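Local coordinates for protein multicopper oxidase (Pseudomonas thermotolerans, PDB 6VOW) that probably oxidises phenolic, laccase-type substrates at one copper centre and passes the electrons to a copper cluster that reduces dioxygen to water, at residues D48-W60 and K172-P184. Numbering follows the deposited sequence.
Sequences DMELVPGHVTPAW and KTWHVDEQGAFTP
W174, the last residue of strand 165-174, receives L51 on its indole where the hairpin joining strands 37-49 and 57-62 of one cupredoxin-like domain meets the loop that leaves a strand of the next. L51 crosses the tryptophan at about a right angle, its CD1 sitting 3.8 Å from the centroid of the five-membered ring of W174 in a CH-pi contact, while K172 CD covers the opposite face. M49 SD adds an oblique Met-aromatic contact to the six-membered ring. Next along, V176 CG1 meets T57 CG2 at 3.9 Å. D177 then opens a type I turn; its OD1 accepts from Q179 N, closing an Asx turn, and from A181 N on the other side of the carboxylate plane. Against this turn the H55 imidazole lies beside Q179, whose CB is over the ring face, 3.6 Å from the H55 centroid. With CG anti to the carbonyl carbon (chi1 -76°), H55 swings its ring over the Q179 backbone; an alanine here would probably uncover the turn and leave the Q179 side chain freer to move. G180 lets the backbones close to 4.9 Å between its CA and T57 CA, and T57 OG1 donates to an in-plane lone pair of G180 O at 2.6 Å. Finally F182 takes T57 CG2 over its face, while at the ring edge P58 O lies 3.3 Å from F182 CE2.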
loop_
_atom_site.group_PDB
_atom_site.type_symbol
_atom_site.label_atom_id
_atom_site.label_comp_id
_atom_site.label_asym_id
_atom_site.label_seq_id
_atom_site.Cartn_x
_atom_site.Cartn_y
_atom_site.Cartn_z
ATOM N N ASP A 48 8.530 0.759 -22.008
ATOM C CA ASP A 48 8.124 -0.433 -22.747
ATOM C C ASP A 48 8.753 -1.558 -21.972
ATOM O O ASP A 48 9.909 -1.494 -21.586
ATOM C CB ASP A 48 8.601 -0.435 -24.206
ATOM C CG ASP A 48 7.683 0.346 -25.121
ATOM O OD1 ASP A 48 6.769 0.976 -24.574
ATOM O OD2 ASP A 48 7.851 0.325 -26.386
ATOM N N MET A 49 7.976 -2.562 -21.709
ATOM C CA MET A 49 8.397 -3.673 -20.880
ATOM C C MET A 49 8.030 -4.951 -21.538
ATOM O O MET A 49 6.952 -5.053 -22.094
ATOM C CB MET A 49 7.607 -3.625 -19.632
ATOM C CG MET A 49 7.975 -2.470 -18.819
ATOM S SD MET A 49 7.196 -2.626 -17.267
ATOM C CE MET A 49 7.818 -4.173 -16.557
ATOM N N GLU A 50 8.924 -5.930 -21.430
ATOM C CA GLU A 50 8.749 -7.284 -22.018
ATOM C C GLU A 50 8.308 -8.028 -20.845
ATOM O O GLU A 50 9.135 -8.585 -20.143
ATOM C CB GLU A 50 10.087 -7.876 -22.572
ATOM C CG GLU A 50 10.002 -8.960 -23.675
ATOM C CD GLU A 50 11.380 -9.483 -24.121
ATOM O OE1 GLU A 50 12.458 -8.891 -23.766
ATOM O OE2 GLU A 50 11.376 -10.523 -24.826
ATOM N N LEU A 51 7.026 -7.940 -20.541
ATOM C CA LEU A 51 6.459 -8.758 -19.456
ATOM C C LEU A 51 6.090 -10.124 -19.940
ATOM O O LEU A 51 6.182 -11.098 -19.203
ATOM C CB LEU A 51 5.187 -8.131 -18.948
ATOM C CG LEU A 51 5.228 -7.065 -17.887
ATOM C CD1 LEU A 51 3.837 -6.502 -17.827
ATOM C CD2 LEU A 51 5.580 -7.646 -16.561
ATOM N N VAL A 52 5.575 -10.167 -21.161
ATOM C CA VAL A 52 5.295 -11.404 -21.801
ATOM C C VAL A 52 6.439 -11.528 -22.768
ATOM O O VAL A 52 6.568 -10.649 -23.632
ATOM C CB VAL A 52 3.938 -11.352 -22.497
ATOM C CG1 VAL A 52 3.709 -12.569 -23.361
ATOM C CG2 VAL A 52 2.838 -11.291 -21.457
ATOM N N PRO A 53 7.309 -12.576 -22.597
ATOM C CA PRO A 53 8.382 -12.762 -23.558
ATOM C C PRO A 53 7.890 -12.482 -24.980
ATOM O O PRO A 53 6.714 -12.777 -25.315
ATOM C CB PRO A 53 8.793 -14.230 -23.341
ATOM C CG PRO A 53 8.660 -14.395 -21.868
ATOM C CD PRO A 53 7.441 -13.545 -21.492
ATOM N N GLY A 54 8.748 -11.804 -25.744
ATOM C CA GLY A 54 8.547 -11.607 -27.165
ATOM C C GLY A 54 7.543 -10.534 -27.529
ATOM O O GLY A 54 7.172 -10.433 -28.688
ATOM N N HIS A 55 7.123 -9.746 -26.553
ATOM C CA HIS A 55 6.007 -8.778 -26.685
ATOM C C HIS A 55 6.236 -7.557 -25.826
ATOM O O HIS A 55 6.778 -7.628 -24.724
ATOM C CB HIS A 55 4.695 -9.367 -26.201
ATOM C CG HIS A 55 4.074 -10.332 -27.153
ATOM N ND1 HIS A 55 3.277 -9.926 -28.205
ATOM C CD2 HIS A 55 4.107 -11.685 -27.197
ATOM C CE1 HIS A 55 2.860 -10.991 -28.865
ATOM N NE2 HIS A 55 3.335 -12.071 -28.265
ATOM N N VAL A 56 5.734 -6.443 -26.318
ATOM C CA VAL A 56 5.964 -5.150 -25.703
ATOM C C VAL A 56 4.731 -4.831 -25.047
ATOM O O VAL A 56 3.685 -4.910 -25.654
ATOM C CB VAL A 56 6.230 -4.043 -26.714
ATOM C CG1 VAL A 56 6.002 -2.657 -26.085
ATOM C CG2 VAL A 56 7.661 -4.185 -27.204
ATOM N N THR A 57 4.864 -4.429 -23.802
ATOM C CA THR A 57 3.778 -3.913 -23.056
ATOM C C THR A 57 4.115 -2.448 -22.874
ATOM O O THR A 57 5.263 -2.086 -22.490
ATOM C CB THR A 57 3.674 -4.572 -21.721
ATOM O OG1 THR A 57 3.358 -5.958 -21.902
ATOM C CG2 THR A 57 2.562 -3.866 -20.962
ATOM N N PRO A 58 3.135 -1.598 -23.201
ATOM C CA PRO A 58 3.492 -0.199 -23.290
ATOM C C PRO A 58 3.281 0.467 -21.935
ATOM O O PRO A 58 2.402 1.230 -21.820
ATOM C CB PRO A 58 2.543 0.318 -24.382
ATOM C CG PRO A 58 1.290 -0.493 -24.180
ATOM C CD PRO A 58 1.812 -1.863 -23.817
ATOM N N ALA A 59 4.082 0.116 -20.937
ATOM C CA ALA A 59 3.811 0.538 -19.550
ATOM C C ALA A 59 4.258 1.960 -19.284
ATOM O O ALA A 59 4.947 2.564 -20.119
ATOM C CB ALA A 59 4.488 -0.431 -18.545
ATOM N N TRP A 60 3.877 2.481 -18.121
ATOM C CA TRP A 60 4.203 3.841 -17.618
ATOM C C TRP A 60 4.851 3.626 -16.272
ATOM O O TRP A 60 4.340 2.852 -15.435
ATOM C CB TRP A 60 2.911 4.676 -17.361
ATOM C CG TRP A 60 2.275 5.100 -18.570
ATOM C CD1 TRP A 60 2.667 4.832 -19.822
ATOM C CD2 TRP A 60 1.113 5.919 -18.689
ATOM N NE1 TRP A 60 1.819 5.414 -20.712
ATOM C CE2 TRP A 60 0.872 6.100 -20.012
ATOM C CE3 TRP A 60 0.279 6.532 -17.778
ATOM C CZ2 TRP A 60 -0.171 6.878 -20.489
ATOM C CZ3 TRP A 60 -0.809 7.302 -18.282
ATOM C CH2 TRP A 60 -1.013 7.449 -19.586
ATOM N N LYS A 172 2.688 -7.180 -8.179
ATOM C CA LYS A 172 1.769 -6.564 -9.101
ATOM C C LYS A 172 1.213 -7.601 -10.071
ATOM O O LYS A 172 1.967 -8.424 -10.666
ATOM C CB LYS A 172 2.433 -5.394 -9.852
ATOM C CG LYS A 172 1.406 -4.536 -10.562
ATOM C CD LYS A 172 2.017 -3.324 -11.182
ATOM C CE LYS A 172 0.994 -2.205 -11.102
ATOM N NZ LYS A 172 -0.133 -2.398 -12.034
ATOM N N THR A 173 -0.115 -7.561 -10.216
ATOM C CA THR A 173 -0.848 -8.477 -11.105
ATOM C C THR A 173 -1.346 -7.627 -12.277
ATOM O O THR A 173 -2.324 -6.875 -12.162
ATOM C CB THR A 173 -1.958 -9.193 -10.303
ATOM O OG1 THR A 173 -1.277 -10.069 -9.442
ATOM C CG2 THR A 173 -2.980 -10.024 -11.191
ATOM N N TRP A 174 -0.588 -7.736 -13.366
ATOM C CA TRP A 174 -0.720 -6.894 -14.503
ATOM C C TRP A 174 -1.844 -7.342 -15.384
ATOM O O TRP A 174 -1.885 -8.506 -15.804
ATOM C CB TRP A 174 0.532 -6.988 -15.332
ATOM C CG TRP A 174 1.729 -6.344 -14.736
ATOM C CD1 TRP A 174 2.690 -6.933 -13.938
ATOM C CD2 TRP A 174 2.149 -5.012 -14.947
ATOM N NE1 TRP A 174 3.643 -6.032 -13.632
ATOM C CE2 TRP A 174 3.341 -4.837 -14.244
ATOM C CE3 TRP A 174 1.608 -3.920 -15.650
ATOM C CZ2 TRP A 174 4.034 -3.638 -14.246
ATOM C CZ3 TRP A 174 2.289 -2.722 -15.620
ATOM C CH2 TRP A 174 3.492 -2.581 -14.919
ATOM N N HIS A 175 -2.665 -6.374 -15.762
ATOM C CA HIS A 175 -3.731 -6.543 -16.721
ATOM C C HIS A 175 -3.133 -6.512 -18.103
ATOM O O HIS A 175 -3.305 -5.579 -18.819
ATOM C CB HIS A 175 -4.700 -5.375 -16.660
ATOM C CG HIS A 175 -5.294 -5.122 -15.331
ATOM N ND1 HIS A 175 -4.577 -4.654 -14.256
ATOM C CD2 HIS A 175 -6.568 -5.202 -14.915
ATOM C CE1 HIS A 175 -5.376 -4.537 -13.211
ATOM N NE2 HIS A 175 -6.581 -4.876 -13.578
ATOM N N VAL A 176 -2.441 -7.564 -18.488
ATOM C CA VAL A 176 -1.982 -7.700 -19.844
ATOM C C VAL A 176 -2.430 -9.071 -20.315
ATOM O O VAL A 176 -2.503 -10.000 -19.512
ATOM C CB VAL A 176 -0.453 -7.485 -19.958
ATOM C CG1 VAL A 176 -0.085 -6.167 -19.336
ATOM C CG2 VAL A 176 0.343 -8.589 -19.334
ATOM N N ASP A 177 -2.785 -9.196 -21.600
ATOM C CA ASP A 177 -3.215 -10.499 -22.140
ATOM C C ASP A 177 -1.990 -11.359 -22.389
ATOM O O ASP A 177 -0.921 -11.037 -21.970
ATOM C CB ASP A 177 -4.121 -10.351 -23.383
ATOM C CG ASP A 177 -3.406 -9.689 -24.589
ATOM O OD1 ASP A 177 -2.189 -9.445 -24.502
ATOM O OD2 ASP A 177 -4.039 -9.441 -25.648
ATOM N N GLU A 178 -2.156 -12.462 -23.086
ATOM C CA GLU A 178 -1.060 -13.289 -23.505
ATOM C C GLU A 178 -0.054 -12.705 -24.528
ATOM O O GLU A 178 0.996 -13.346 -24.742
ATOM C CB GLU A 178 -1.601 -14.672 -23.981
ATOM C CG GLU A 178 -1.892 -15.674 -22.842
ATOM C CD GLU A 178 -3.346 -15.781 -22.424
ATOM O OE1 GLU A 178 -4.121 -14.800 -22.596
ATOM O OE2 GLU A 178 -3.696 -16.875 -21.898
ATOM N N GLN A 179 -0.315 -11.537 -25.142
ATOM C CA GLN A 179 0.623 -10.905 -26.143
ATOM C C GLN A 179 1.177 -9.523 -25.674
ATOM O O GLN A 179 1.658 -8.637 -26.460
ATOM C CB GLN A 179 -0.063 -10.857 -27.512
ATOM C CG GLN A 179 -0.173 -12.261 -28.148
ATOM C CD GLN A 179 -1.429 -13.032 -27.710
ATOM O OE1 GLN A 179 -2.559 -12.559 -27.834
ATOM N NE2 GLN A 179 -1.234 -14.234 -27.223
ATOM N N GLY A 180 1.123 -9.375 -24.352
ATOM C CA GLY A 180 1.566 -8.210 -23.698
ATOM C C GLY A 180 0.688 -7.000 -23.699
ATOM O O GLY A 180 1.071 -6.011 -23.043
ATOM N N ALA A 181 -0.483 -7.040 -24.365
ATOM C CA ALA A 181 -1.310 -5.844 -24.471
ATOM C C ALA A 181 -2.114 -5.682 -23.231
ATOM O O ALA A 181 -2.615 -6.659 -22.660
ATOM C CB ALA A 181 -2.253 -5.931 -25.635
ATOM N N PHE A 182 -2.313 -4.433 -22.847
ATOM C CA PHE A 182 -3.182 -4.135 -21.744
ATOM C C PHE A 182 -4.657 -4.436 -22.075
ATOM O O PHE A 182 -5.154 -4.188 -23.207
ATOM C CB PHE A 182 -3.067 -2.671 -21.310
ATOM C CG PHE A 182 -1.737 -2.307 -20.671
ATOM C CD1 PHE A 182 -1.329 -2.905 -19.491
ATOM C CD2 PHE A 182 -0.921 -1.355 -21.238
ATOM C CE1 PHE A 182 -0.105 -2.587 -18.885
ATOM C CE2 PHE A 182 0.283 -1.018 -20.637
ATOM C CZ PHE A 182 0.688 -1.637 -19.450
ATOM N N THR A 183 -5.324 -4.959 -21.045
ATOM C CA THR A 183 -6.699 -5.321 -21.060
ATOM C C THR A 183 -7.273 -4.178 -20.283
ATOM O O THR A 183 -6.549 -3.381 -19.719
ATOM C CB THR A 183 -6.987 -6.748 -20.422
ATOM O OG1 THR A 183 -6.603 -6.836 -19.023
ATOM C CG2 THR A 183 -6.235 -7.831 -21.206
ATOM N N PRO A 184 -8.584 -4.063 -20.262
ATOM C CA PRO A 184 -9.075 -2.887 -19.673
ATOM C C PRO A 184 -8.788 -2.875 -18.169
ATOM O O PRO A 184 -8.827 -3.904 -17.521
ATOM C CB PRO A 184 -10.576 -2.992 -19.946
ATOM C CG PRO A 184 -10.703 -3.888 -21.101
ATOM C CD PRO A 184 -9.664 -4.899 -20.810
#